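Local coordinates for benzoylformate Decarboxylase (Polynucleobacter necessarius, PDB 4K9Q), which probably catalyses the thiamine diphosphate- and magnesium-dependent decarboxylation of benzoylformate to benzaldehyde and carbon dioxide, at residues S58-K63 against L412-S417; Q99-L104 against L160-K165; F220-N225 against H243-G248; A354-L359 against D382-N387. One frame throughout, in Å; residues are numbered along the deposited sequence.

Contact 1: S58-K63 against L412-S417; sequences SQSLRK and LGEEVS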
loop_
_atom_site.group_PDB
_atom_site.type_symbol
_atom_site.label_atom_id
_atom_site.label_comp_id
_atom_site.label_asym_id
_atom_site.label_seq_id
_atom_site.Cartn_x
_atom_site.Cartn_y
_atom_site.Cartn_z
ATOM N N SER A 58 -0.552 13.490 25.332
ATOM C CA SER A 58 -0.082 12.107 25.495
ATOM C C SER A 58 1.378 12.048 25.987
ATOM O O SER A 58 1.735 11.188 26.786
ATOM C CB SER A 58 -0.249 11.328 24.187
ATOM O OG SER A 58 0.336 10.038 24.287
ATOM N N GLN A 59 2.222 12.964 25.513
ATOM C CA GLN A 59 3.612 12.989 25.956
ATOM C C GLN A 59 3.664 13.346 27.437
ATOM O O GLN A 59 4.438 12.770 28.201
ATOM C CB GLN A 59 4.443 13.983 25.138
ATOM C CG GLN A 59 4.700 13.543 23.689
ATOM C CD GLN A 59 5.751 14.398 23.000
ATOM O OE1 GLN A 59 6.630 14.974 23.651
ATOM N NE2 GLN A 59 5.673 14.484 21.681
ATOM N N SER A 60 2.820 14.293 27.838
ATOM C CA SER A 60 2.795 14.737 29.222
ATOM C C SER A 60 2.355 13.605 30.145
ATOM O O SER A 60 2.951 13.394 31.196
ATOM C CB SER A 60 1.859 15.938 29.381
ATOM O OG SER A 60 1.777 16.374 30.734
ATOM N N LEU A 61 1.319 12.882 29.739
ATOM C CA LEU A 61 0.695 11.876 30.602
ATOM C C LEU A 61 1.319 10.481 30.514
ATOM O O LEU A 61 1.073 9.644 31.379
ATOM C CB LEU A 61 -0.808 11.788 30.315
ATOM C CG LEU A 61 -1.544 13.112 30.537
ATOM C CD1 LEU A 61 -3.024 12.961 30.303
ATOM C CD2 LEU A 61 -1.284 13.636 31.938
ATOM N N ARG A 62 2.110 10.239 29.466
ATOM C CA ARG A 62 2.646 8.903 29.167
ATOM C C ARG A 62 1.562 7.825 29.065
ATOM O O ARG A 62 1.680 6.724 29.622
ATOM C CB ARG A 62 3.750 8.519 30.153
ATOM C CG ARG A 62 5.020 9.330 29.932
ATOM C CD ARG A 62 6.142 8.967 30.889
ATOM N NE ARG A 62 7.388 9.613 30.481
ATOM C CZ ARG A 62 7.762 10.829 30.863
ATOM N NH1 ARG A 62 6.982 11.545 31.662
ATOM N NH2 ARG A 62 8.920 11.333 30.437
ATOM N N LYS A 63 0.504 8.158 28.334
ATOM C CA LYS A 63 -0.538 7.208 27.990
ATOM C C LYS A 63 -1.265 7.739 26.765
ATOM O O LYS A 63 -1.077 8.897 26.380
ATOM C CB LYS A 63 -1.507 7.001 29.155
ATOM C CG LYS A 63 -2.270 8.226 29.561
ATOM C CD LYS A 63 -3.248 7.849 30.667
ATOM C CE LYS A 63 -3.992 9.041 31.184
ATOM N NZ LYS A 63 -5.001 8.628 32.213
ATOM N N LEU A 412 -2.489 21.333 28.866
ATOM C CA LEU A 412 -3.576 20.497 29.369
ATOM C C LEU A 412 -3.014 19.429 30.308
ATOM O O LEU A 412 -3.617 19.112 31.332
ATOM C CB LEU A 412 -4.348 19.844 28.211
ATOM C CG LEU A 412 -5.220 20.781 27.359
ATOM C CD1 LEU A 412 -5.810 20.016 26.189
ATOM C CD2 LEU A 412 -6.341 21.427 28.193
ATOM N N GLY A 413 -1.843 18.904 29.963
ATOM C CA GLY A 413 -1.153 17.924 30.791
ATOM C C GLY A 413 -0.755 18.472 32.153
ATOM O O GLY A 413 -0.833 17.762 33.159
ATOM N N GLU A 414 -0.294 19.716 32.184
ATOM C CA GLU A 414 0.055 20.377 33.446
ATOM C C GLU A 414 -1.161 20.484 34.354
ATOM O O GLU A 414 -1.038 20.424 35.571
ATOM C CB GLU A 414 0.643 21.765 33.189
ATOM C CG GLU A 414 2.035 21.719 32.573
ATOM C CD GLU A 414 3.005 20.937 33.449
ATOM O OE1 GLU A 414 3.309 21.413 34.564
ATOM O OE2 GLU A 414 3.445 19.837 33.037
ATOM N N GLU A 415 -2.339 20.666 33.768
ATOM C CA GLU A 415 -3.542 20.762 34.586
ATOM C C GLU A 415 -4.002 19.386 35.058
ATOM O O GLU A 415 -4.466 19.234 36.190
ATOM C CB GLU A 415 -4.652 21.526 33.864
ATOM C CG GLU A 415 -4.231 22.961 33.543
ATOM C CD GLU A 415 -5.353 23.820 32.998
ATOM O OE1 GLU A 415 -6.434 23.861 33.621
ATOM O OE2 GLU A 415 -5.147 24.465 31.947
ATOM N N VAL A 416 -3.863 18.378 34.205
ATOM C CA VAL A 416 -4.200 17.017 34.619
ATOM C C VAL A 416 -3.311 16.536 35.765
ATOM O O VAL A 416 -3.797 15.998 36.758
ATOM C CB VAL A 416 -4.122 16.015 33.451
ATOM C CG1 VAL A 416 -4.250 14.594 33.976
ATOM C CG2 VAL A 416 -5.215 16.315 32.428
ATOM N N SER A 417 -2.006 16.736 35.634
ATOM C CA SER A 417 -1.079 16.299 36.671
ATOM C C SER A 417 -1.254 17.154 37.914
ATOM O O SER A 417 -1.057 16.690 39.038
ATOM C CB SER A 417 0.363 16.396 36.184
ATOM O OG SER A 417 0.789 17.740 36.173
HETATM O O HOH W 1 2.906 18.813 30.627
#
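Ser-60 and Gly-413 meet by close van der Waals contact where two helices touch. Their CA atoms are 5.3 Å apart, the nearest such pair between the segments, and Ser-60 OG lies 3.3 Å from Gly-413 CA. The hydroxyl reaches that backbone because OG stands opposite the backbone N of Ser-60 (chi1 178°). A beta carbon built on Gly-413 would point at the first segment and fall 2.1 Å from Ser-60 OG, a clash consistent with glycine at this position. The apolar part is small: Leu-61 CD2 meets Val-416 CG1 at 3.7 Å, the two side chains crossing at about a right angle, with Val-416 on the exposed side. Polar chemistry across the contact runs through a water. It accepts from Ser-60 OG at 2.7 Å and donates to Glu-414 OE2 at 2.7 Å, while Glu-414 OE1 forms a salt bridge with Arg-421. No direct hydrogen bond joins the segments. In the fold, the C-terminal end of helix 47-61, in the N-terminal TPP-binding region, packs on that of helix 403-417, in the C-terminal TPP-binding region; Leu-412, next to the glycine, packs on Ile-53 and Leu-57, earlier on helix 47-61.

Contact 2: Q99-L104 against L160-K165; sequences QTREML and LDDWEK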
loop_
_atom_site.group_PDB
_atom_site.type_symbol
_atom_site.label_atom_id
_atom_site.label_comp_id
_atom_site.label_asym_id
_atom_site.label_seq_id
_atom_site.Cartn_x
_atom_site.Cartn_y
_atom_site.Cartn_z
ATOM N N GLN A 99 -18.352 6.501 6.560
ATOM C CA GLN A 99 -19.743 6.447 6.109
ATOM C C GLN A 99 -20.415 5.174 6.613
ATOM O O GLN A 99 -19.750 4.189 6.922
ATOM C CB GLN A 99 -19.841 6.560 4.582
ATOM C CG GLN A 99 -20.161 7.978 4.091
ATOM C CD GLN A 99 -21.621 8.378 4.349
ATOM O OE1 GLN A 99 -22.326 7.759 5.157
ATOM N NE2 GLN A 99 -22.076 9.420 3.661
ATOM N N THR A 100 -21.739 5.208 6.697
ATOM C CA THR A 100 -22.493 4.075 7.201
ATOM C C THR A 100 -22.318 2.818 6.336
ATOM O O THR A 100 -22.284 2.895 5.101
ATOM C CB THR A 100 -23.990 4.421 7.317
ATOM O OG1 THR A 100 -24.721 3.222 7.570
ATOM C CG2 THR A 100 -24.493 5.049 6.025
ATOM N N ARG A 101 -22.223 1.656 6.985
ATOM C CA ARG A 101 -22.139 0.392 6.247
ATOM C C ARG A 101 -23.340 0.219 5.311
ATOM O O ARG A 101 -23.280 -0.564 4.363
ATOM C CB ARG A 101 -22.051 -0.822 7.190
ATOM C CG ARG A 101 -20.774 -0.896 8.007
ATOM C CD ARG A 101 -20.675 -2.217 8.813
ATOM N NE ARG A 101 -19.729 -2.039 9.912
ATOM C CZ ARG A 101 -18.465 -2.452 9.899
ATOM N NH1 ARG A 101 -17.686 -2.204 10.946
ATOM N NH2 ARG A 101 -17.979 -3.110 8.845
ATOM N N GLU A 102 -24.423 0.940 5.574
ATOM C CA GLU A 102 -25.607 0.847 4.725
ATOM C C GLU A 102 -25.305 1.349 3.314
ATOM O O GLU A 102 -25.981 0.956 2.367
ATOM C CB GLU A 102 -26.780 1.641 5.311
ATOM C CG GLU A 102 -27.245 1.204 6.704
ATOM C CD GLU A 102 -28.108 -0.054 6.694
ATOM O OE1 GLU A 102 -28.537 -0.511 5.612
ATOM O OE2 GLU A 102 -28.362 -0.588 7.794
ATOM N N MET A 103 -24.289 2.204 3.170
ATOM C CA MET A 103 -23.968 2.792 1.861
ATOM C C MET A 103 -22.521 2.584 1.399
ATOM O O MET A 103 -22.191 2.850 0.235
ATOM C CB MET A 103 -24.271 4.302 1.862
ATOM C CG MET A 103 -25.743 4.657 2.033
ATOM S SD MET A 103 -26.128 6.373 1.621
ATOM C CE MET A 103 -25.509 7.259 3.065
ATOM N N LEU A 104 -21.667 2.116 2.302
ATOM C CA LEU A 104 -20.222 2.072 2.069
ATOM C C LEU A 104 -19.793 1.485 0.727
ATOM O O LEU A 104 -18.866 1.984 0.094
ATOM C CB LEU A 104 -19.531 1.283 3.181
ATOM C CG LEU A 104 -18.770 2.037 4.259
ATOM C CD1 LEU A 104 -18.025 1.019 5.121
ATOM C CD2 LEU A 104 -17.812 3.081 3.637
ATOM N N LEU A 160 -20.290 4.899 10.954
ATOM C CA LEU A 160 -21.103 5.650 11.916
ATOM C C LEU A 160 -22.256 4.846 12.497
ATOM O O LEU A 160 -22.733 5.133 13.596
ATOM C CB LEU A 160 -21.634 6.937 11.271
ATOM C CG LEU A 160 -22.669 6.746 10.162
ATOM C CD1 LEU A 160 -24.071 6.827 10.756
ATOM C CD2 LEU A 160 -22.482 7.809 9.089
ATOM N N ASP A 161 -22.703 3.851 11.746
ATOM C CA ASP A 161 -23.852 3.047 12.153
ATOM C C ASP A 161 -23.521 1.970 13.185
ATOM O O ASP A 161 -24.434 1.352 13.738
ATOM C CB ASP A 161 -24.557 2.429 10.931
ATOM C CG ASP A 161 -23.630 1.567 10.062
ATOM O OD1 ASP A 161 -22.444 1.919 9.863
ATOM O OD2 ASP A 161 -24.114 0.530 9.547
ATOM N N ASP A 162 -22.235 1.743 13.455
ATOM C CA ASP A 162 -21.855 0.671 14.375
ATOM C C ASP A 162 -22.251 0.983 15.822
ATOM O O ASP A 162 -22.594 0.074 16.587
ATOM C CB ASP A 162 -20.343 0.420 14.343
ATOM C CG ASP A 162 -19.867 -0.264 13.062
ATOM O OD1 ASP A 162 -20.691 -0.620 12.192
ATOM O OD2 ASP A 162 -18.640 -0.452 12.946
ATOM N N TRP A 163 -22.190 2.261 16.190
ATOM C CA TRP A 163 -22.230 2.667 17.588
ATOM C C TRP A 163 -23.504 2.302 18.333
ATOM O O TRP A 163 -23.452 1.997 19.523
ATOM C CB TRP A 163 -21.945 4.171 17.719
ATOM C CG TRP A 163 -20.576 4.503 17.243
ATOM C CD1 TRP A 163 -20.235 5.165 16.093
ATOM C CD2 TRP A 163 -19.346 4.153 17.885
ATOM N NE1 TRP A 163 -18.865 5.255 15.993
ATOM C CE2 TRP A 163 -18.297 4.642 17.079
ATOM C CE3 TRP A 163 -19.029 3.470 19.066
ATOM C CZ2 TRP A 163 -16.956 4.472 17.419
ATOM C CZ3 TRP A 163 -17.700 3.314 19.404
ATOM C CH2 TRP A 163 -16.680 3.810 18.582
ATOM N N GLU A 164 -24.634 2.338 17.633
ATOM C CA GLU A 164 -25.936 2.076 18.247
ATOM C C GLU A 164 -26.316 0.598 18.240
ATOM O O GLU A 164 -27.377 0.226 18.748
ATOM C CB GLU A 164 -27.029 2.854 17.513
ATOM C CG GLU A 164 -27.225 2.396 16.071
ATOM C CD GLU A 164 -28.344 3.137 15.358
ATOM O OE1 GLU A 164 -28.541 2.881 14.152
ATOM O OE2 GLU A 164 -29.026 3.970 15.992
ATOM N N LYS A 165 -25.481 -0.244 17.642
ATOM C CA LYS A 165 -25.803 -1.675 17.566
ATOM C C LYS A 165 -25.715 -2.334 18.945
ATOM O O LYS A 165 -24.765 -2.106 19.698
ATOM C CB LYS A 165 -24.874 -2.402 16.584
ATOM C CG LYS A 165 -24.923 -1.895 15.133
ATOM C CD LYS A 165 -26.288 -2.140 14.496
ATOM C CE LYS A 165 -26.262 -1.883 12.996
ATOM N NZ LYS A 165 -26.360 -0.439 12.711
HETATM O O HOH W 2 -26.427 -0.578 9.787
#
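Asp-162 lies at the edge of the Arg-101 guanidinium, the planes 11° apart, in a side-on, two-nitrogen salt bridge. NE of Arg-101 donates to Asp-162 OD1 at 2.9 Å and NH1 to Asp-162 OD2 at 2.8 Å; each oxygen uses its syn lone pair, and the NE bond is almost straight at 176°. The extended arginine chain carries the group past Asp-161, whose carboxylate stands at 45° to the guanidinium; its OD1 takes the backbone N of Arg-101 at 2.9 Å from above the carboxylate plane. Thr-100 crosses Asp-161 at about a right angle, while its OG1 accepts from Glu-102 N at 3.0 Å in an ST turn. Leu-160 lies alongside Gln-99. NH1 of Arg-101 also bonds Pro-129 O, and NH2 bonds Ala-130 O of a third subunit. With a leucine in place of Arg-101, buried Asp-162 would probably lose its charge partner and the subunit interface a donor. From this buried arginine-aspartate core, a water bonded to Asp-161 OD2 leads out to partly exposed Glu-102 and Lys-165. Lys-165 NZ bonds Asp-161 O and, through a long pair with Asp-161 OD2, may partly offset the carboxylates; the chemistry is consistent with holding the loops after strands 93-98 and 154-159 together at a subunit interface.

Contact 3: F220-N225 against H243-G248; sequences FAERLN and HPLFQG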
loop_
_atom_site.group_PDB
_atom_site.type_symbol
_atom_site.label_atom_id
_atom_site.label_comp_id
_atom_site.label_asym_id
_atom_site.label_seq_id
_atom_site.Cartn_x
_atom_site.Cartn_y
_atom_site.Cartn_z
ATOM N N PHE A 220 25.310 6.886 34.712
ATOM C CA PHE A 220 26.166 6.235 33.726
ATOM C C PHE A 220 27.316 7.151 33.308
ATOM O O PHE A 220 28.469 6.742 33.284
ATOM C CB PHE A 220 25.336 5.830 32.501
ATOM C CG PHE A 220 26.028 4.850 31.595
ATOM C CD1 PHE A 220 26.240 3.544 32.004
ATOM C CD2 PHE A 220 26.462 5.233 30.337
ATOM C CE1 PHE A 220 26.879 2.628 31.173
ATOM C CE2 PHE A 220 27.104 4.326 29.497
ATOM C CZ PHE A 220 27.312 3.022 29.917
ATOM N N ALA A 221 26.993 8.397 32.979
ATOM C CA ALA A 221 27.993 9.362 32.539
ATOM C C ALA A 221 29.021 9.642 33.634
ATOM O O ALA A 221 30.215 9.778 33.362
ATOM C CB ALA A 221 27.319 10.667 32.114
ATOM N N GLU A 222 28.549 9.745 34.869
ATOM C CA GLU A 222 29.425 10.050 35.995
ATOM C C GLU A 222 30.322 8.852 36.317
ATOM O O GLU A 222 31.460 9.013 36.759
ATOM C CB GLU A 222 28.606 10.483 37.216
ATOM C CG GLU A 222 27.994 11.880 37.057
ATOM C CD GLU A 222 27.185 12.339 38.257
ATOM O OE1 GLU A 222 26.899 11.511 39.142
ATOM O OE2 GLU A 222 26.817 13.535 38.307
ATOM N N ARG A 223 29.805 7.653 36.075
ATOM C CA ARG A 223 30.586 6.432 36.249
ATOM C C ARG A 223 31.782 6.414 35.295
ATOM O O ARG A 223 32.871 5.971 35.656
ATOM C CB ARG A 223 29.696 5.207 36.008
ATOM C CG ARG A 223 30.374 3.864 36.303
ATOM C CD ARG A 223 30.616 3.707 37.791
ATOM N NE ARG A 223 29.370 3.664 38.550
ATOM C CZ ARG A 223 28.720 2.542 38.844
ATOM N NH1 ARG A 223 29.204 1.381 38.435
ATOM N NH2 ARG A 223 27.590 2.579 39.544
ATOM N N LEU A 224 31.577 6.899 34.074
ATOM C CA LEU A 224 32.639 6.925 33.069
ATOM C C LEU A 224 33.442 8.212 33.060
ATOM O O LEU A 224 34.521 8.270 32.471
ATOM C CB LEU A 224 32.052 6.713 31.676
ATOM C CG LEU A 224 31.457 5.355 31.369
ATOM C CD1 LEU A 224 30.793 5.388 30.002
ATOM C CD2 LEU A 224 32.545 4.291 31.423
ATOM N N ASN A 225 32.917 9.246 33.708
ATOM C CA ASN A 225 33.513 10.572 33.612
ATOM C C ASN A 225 33.785 10.938 32.157
ATOM O O ASN A 225 34.834 11.497 31.828
ATOM C CB ASN A 225 34.800 10.652 34.435
ATOM C CG ASN A 225 34.558 11.151 35.844
ATOM O OD1 ASN A 225 33.853 12.138 36.052
ATOM N ND2 ASN A 225 35.134 10.465 36.825
ATOM N N HIS A 243 25.298 20.301 33.606
ATOM C CA HIS A 243 26.162 19.303 34.231
ATOM C C HIS A 243 27.582 19.465 33.682
ATOM O O HIS A 243 27.769 19.697 32.483
ATOM C CB HIS A 243 25.634 17.899 33.935
ATOM C CG HIS A 243 26.276 16.822 34.750
ATOM N ND1 HIS A 243 27.536 16.332 34.482
ATOM C CD2 HIS A 243 25.825 16.131 35.824
ATOM C CE1 HIS A 243 27.834 15.386 35.357
ATOM N NE2 HIS A 243 26.810 15.244 36.181
ATOM N N PRO A 244 28.596 19.357 34.558
ATOM C CA PRO A 244 29.989 19.554 34.131
ATOM C C PRO A 244 30.416 18.679 32.953
ATOM O O PRO A 244 31.309 19.064 32.199
ATOM C CB PRO A 244 30.800 19.195 35.382
ATOM C CG PRO A 244 29.834 18.504 36.309
ATOM C CD PRO A 244 28.500 19.108 36.004
ATOM N N LEU A 245 29.792 17.519 32.791
ATOM C CA LEU A 245 30.170 16.628 31.706
ATOM C C LEU A 245 29.522 17.014 30.374
ATOM O O LEU A 245 29.965 16.570 29.312
ATOM C CB LEU A 245 29.845 15.174 32.059
ATOM C CG LEU A 245 30.638 14.547 33.208
ATOM C CD1 LEU A 245 30.186 13.113 33.441
ATOM C CD2 LEU A 245 32.126 14.587 32.900
ATOM N N PHE A 246 28.485 17.848 30.426
ATOM C CA PHE A 246 27.714 18.128 29.217
ATOM C C PHE A 246 28.423 19.104 28.294
ATOM O O PHE A 246 28.801 20.201 28.716
ATOM C CB PHE A 246 26.329 18.670 29.547
ATOM C CG PHE A 246 25.476 18.858 28.330
ATOM C CD1 PHE A 246 24.968 17.755 27.654
ATOM C CD2 PHE A 246 25.185 20.125 27.857
ATOM C CE1 PHE A 246 24.184 17.921 26.528
ATOM C CE2 PHE A 246 24.397 20.295 26.732
ATOM C CZ PHE A 246 23.901 19.195 26.067
ATOM N N GLN A 247 28.583 18.714 27.033
ATOM C CA GLN A 247 29.343 19.515 26.077
ATOM C C GLN A 247 28.475 20.412 25.198
ATOM O O GLN A 247 28.888 21.511 24.823
ATOM C CB GLN A 247 30.217 18.613 25.212
ATOM C CG GLN A 247 31.149 17.725 26.033
ATOM C CD GLN A 247 32.129 18.533 26.864
ATOM O OE1 GLN A 247 32.930 19.299 26.328
ATOM N NE2 GLN A 247 32.060 18.379 28.182
ATOM N N GLY A 248 27.275 19.943 24.871
ATOM C CA GLY A 248 26.346 20.705 24.049
ATOM C C GLY A 248 25.588 19.784 23.105
ATOM O O GLY A 248 25.618 18.568 23.277
#
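Glu-222 reaches from the helix to the ring of His-243 with its chain fully extended beyond CG, so that OE2 arrives at the edge of the imidazole. His-243 NE2 donates to Glu-222 OE2 at 2.7 Å and 175°, in the ring plane, and the carboxylate uses its anti lone pair. OE2 thus meets the ring edge while the carboxylate plane is turned 38° from that of the ring. The other ring nitrogen is engaged too: ND1 of His-243 accepts from Leu-245 N at 3.1 Å. With one nitrogen donating and the other accepting, the rotation of the ring is fixed, and a neutral imidazole protonated on NE2 is the likely form. The fold is that of the central domain, a Rossmann-like sheet with strand order 3-2-1-4-5-6. Helix 214-224 leads into strand 228-230, and the turn from His-243 to Phe-246 leads into the edge strand 246-249. From that turn Leu-245 projects at the helix end, its CG opposite its own carbonyl carbon (chi1 -66°). Its two methyls divide the work. CD1 lies 3.3 Å from Ala-221 O and 4.0 Å from Ala-221 CB, whereas CD2 sits 4.1 Å from Asn-225 C. Asn-225 has left the helix with positive phi, and its ND2 is bonded away from the contact, to Arg-329 O.

Contact 4: A354-L359 against D382-N387; sequences AVLEVL and DVFRIN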
loop_
_atom_site.group_PDB
_atom_site.type_symbol
_atom_site.label_atom_id
_atom_site.label_comp_id
_atom_site.label_asym_id
_atom_site.label_seq_id
_atom_site.Cartn_x
_atom_site.Cartn_y
_atom_site.Cartn_z
ATOM N N ALA A 354 19.593 38.300 22.764
ATOM C CA ALA A 354 19.240 39.196 23.864
ATOM C C ALA A 354 17.789 38.990 24.280
ATOM O O ALA A 354 17.468 39.003 25.465
ATOM C CB ALA A 354 19.494 40.643 23.484
ATOM N N VAL A 355 16.909 38.802 23.299
ATOM C CA VAL A 355 15.510 38.492 23.580
ATOM C C VAL A 355 15.429 37.242 24.462
ATOM O O VAL A 355 14.729 37.227 25.479
ATOM C CB VAL A 355 14.694 38.291 22.280
ATOM C CG1 VAL A 355 13.284 37.779 22.594
ATOM C CG2 VAL A 355 14.625 39.599 21.500
ATOM N N LEU A 356 16.161 36.202 24.077
ATOM C CA LEU A 356 16.181 34.962 24.844
ATOM C C LEU A 356 16.705 35.163 26.269
ATOM O O LEU A 356 16.132 34.631 27.224
ATOM C CB LEU A 356 16.997 33.897 24.119
ATOM C CG LEU A 356 16.366 33.349 22.837
ATOM C CD1 LEU A 356 17.432 32.690 21.999
ATOM C CD2 LEU A 356 15.205 32.388 23.153
ATOM N N GLU A 357 17.784 35.928 26.412
ATOM C CA GLU A 357 18.323 36.250 27.735
ATOM C C GLU A 357 17.295 36.936 28.626
ATOM O O GLU A 357 17.202 36.634 29.817
ATOM C CB GLU A 357 19.550 37.148 27.617
ATOM C CG GLU A 357 20.791 36.458 27.080
ATOM C CD GLU A 357 21.919 37.447 26.894
ATOM O OE1 GLU A 357 22.305 38.080 27.901
ATOM O OE2 GLU A 357 22.398 37.613 25.749
ATOM N N VAL A 358 16.537 37.869 28.054
ATOM C CA VAL A 358 15.489 38.564 28.803
ATOM C C VAL A 358 14.400 37.594 29.268
ATOM O O VAL A 358 13.912 37.669 30.395
ATOM C CB VAL A 358 14.892 39.730 27.988
ATOM C CG1 VAL A 358 13.665 40.302 28.684
ATOM C CG2 VAL A 358 15.952 40.803 27.801
ATOM N N LEU A 359 14.029 36.656 28.405
ATOM C CA LEU A 359 13.041 35.664 28.805
ATOM C C LEU A 359 13.595 34.777 29.922
ATOM O O LEU A 359 12.929 34.548 30.931
ATOM C CB LEU A 359 12.623 34.812 27.613
ATOM C CG LEU A 359 11.912 35.524 26.476
ATOM C CD1 LEU A 359 11.636 34.528 25.359
ATOM C CD2 LEU A 359 10.616 36.131 26.981
ATOM N N ASP A 382 22.216 28.015 23.963
ATOM C CA ASP A 382 23.194 28.717 24.796
ATOM C C ASP A 382 22.543 29.284 26.052
ATOM O O ASP A 382 23.148 29.309 27.126
ATOM C CB ASP A 382 23.856 29.860 24.029
ATOM C CG ASP A 382 25.048 30.444 24.778
ATOM O OD1 ASP A 382 25.911 29.654 25.211
ATOM O OD2 ASP A 382 25.117 31.683 24.938
ATOM N N VAL A 383 21.306 29.747 25.906
ATOM C CA VAL A 383 20.660 30.532 26.945
ATOM C C VAL A 383 19.847 29.665 27.888
ATOM O O VAL A 383 20.004 29.737 29.105
ATOM C CB VAL A 383 19.746 31.621 26.331
ATOM C CG1 VAL A 383 18.933 32.326 27.411
ATOM C CG2 VAL A 383 20.575 32.635 25.524
ATOM N N PHE A 384 18.965 28.853 27.314
ATOM C CA PHE A 384 18.101 27.990 28.107
ATOM C C PHE A 384 18.762 26.632 28.288
ATOM O O PHE A 384 18.540 25.707 27.510
ATOM C CB PHE A 384 16.718 27.836 27.452
ATOM C CG PHE A 384 15.796 29.009 27.678
ATOM C CD1 PHE A 384 14.981 29.063 28.807
ATOM C CD2 PHE A 384 15.748 30.066 26.772
ATOM C CE1 PHE A 384 14.128 30.140 29.025
ATOM C CE2 PHE A 384 14.895 31.140 26.982
ATOM C CZ PHE A 384 14.088 31.185 28.112
ATOM N N ARG A 385 19.591 26.510 29.317
ATOM C CA ARG A 385 20.253 25.241 29.585
ATOM C C ARG A 385 19.360 24.400 30.490
ATOM O O ARG A 385 19.300 24.614 31.697
ATOM C CB ARG A 385 21.638 25.492 30.187
ATOM C CG ARG A 385 22.456 26.395 29.280
ATOM C CD ARG A 385 23.874 26.646 29.757
ATOM N NE ARG A 385 24.600 27.417 28.750
ATOM C CZ ARG A 385 25.924 27.525 28.691
ATOM N NH1 ARG A 385 26.679 26.911 29.595
ATOM N NH2 ARG A 385 26.497 28.236 27.721
ATOM N N ILE A 386 18.651 23.458 29.878
ATOM C CA ILE A 386 17.614 22.674 30.541
ATOM C C ILE A 386 18.238 21.687 31.516
ATOM O O ILE A 386 19.056 20.858 31.115
ATOM C CB ILE A 386 16.801 21.889 29.486
ATOM C CG1 ILE A 386 16.281 22.851 28.404
ATOM C CG2 ILE A 386 15.671 21.088 30.137
ATOM C CD1 ILE A 386 15.344 23.921 28.923
ATOM N N ASN A 387 17.846 21.762 32.787
ATOM C CA ASN A 387 18.467 20.910 33.805
ATOM C C ASN A 387 17.487 20.062 34.613
ATOM O O ASN A 387 17.829 19.544 35.678
ATOM C CB ASN A 387 19.384 21.728 34.726
ATOM C CG ASN A 387 18.642 22.783 35.521
ATOM O OD1 ASN A 387 17.409 22.803 35.573
ATOM N ND2 ASN A 387 19.398 23.665 36.161
#
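Val-383 presses both methyls onto helix 352-361. CG1, opposite the backbone N (chi1 173°), is 3.6 Å from Leu-356 O; CG2 lies 4.0 Å from Leu-356 CB and 4.1 Å from Glu-357 CG. Phe-384 follows with the far end of its ring: CE2 meets Leu-356 CD2 at 4.0 Å, and CZ brings the ring edge to Leu-359 CB at 3.9 Å. No hydrogen bond crosses the contact, which is apolar apart from the helix carbonyl. An alanine in place of Val-383 lacks both methyls and would probably open a gap over the Leu-356 carbonyl and the Glu-357 CG. A second shell orients these groups. His-353 joins the two segments, its ND1 bonded to Glu-357 OE2 and its NE2 to Asp-382 OD2. Arg-385 returns along the chain to Asp-382: NE donates to Asp-382 O at 2.9 Å and NH2 to Asp-382 OD1, a salt bridge that ties down the residues after the helix. Leu-356 and Leu-359 also pack on Phe-454 and Val-452 of strand 449-455. The contact thus joins the helices before and after strand 368-372 in the parallel alpha/beta fold of a TPP-binding domain, the side chain of Leu-356 about 8 Å from that of Cys-373, a thiamine diphosphate-binding residue.

How the contacts relate
Contact 4 is wholly buried and apolar, near the cofactor site, whereas contact 1, though closest to the centre of the chain, is only partly buried and relies on a glycine contact and a water. Contact 2, about 35 Å from that centre, is buried, touches other subunits and carries the heaviest charge. Contact 3, largely buried with Glu-222 at its exposed margin, mixes a histidine-carboxylate bond with leucine packing. Contact 1 joins two helices, contact 4 a helix and the end of another with the residue after it, contact 2 two loops, and contact 3 a helix end and the turn before a strand. Contact 1 alone ties the N- and C-terminal TPP-binding regions. Contacts 3 and 4 are neighbours, nearest atoms about 6 Å apart.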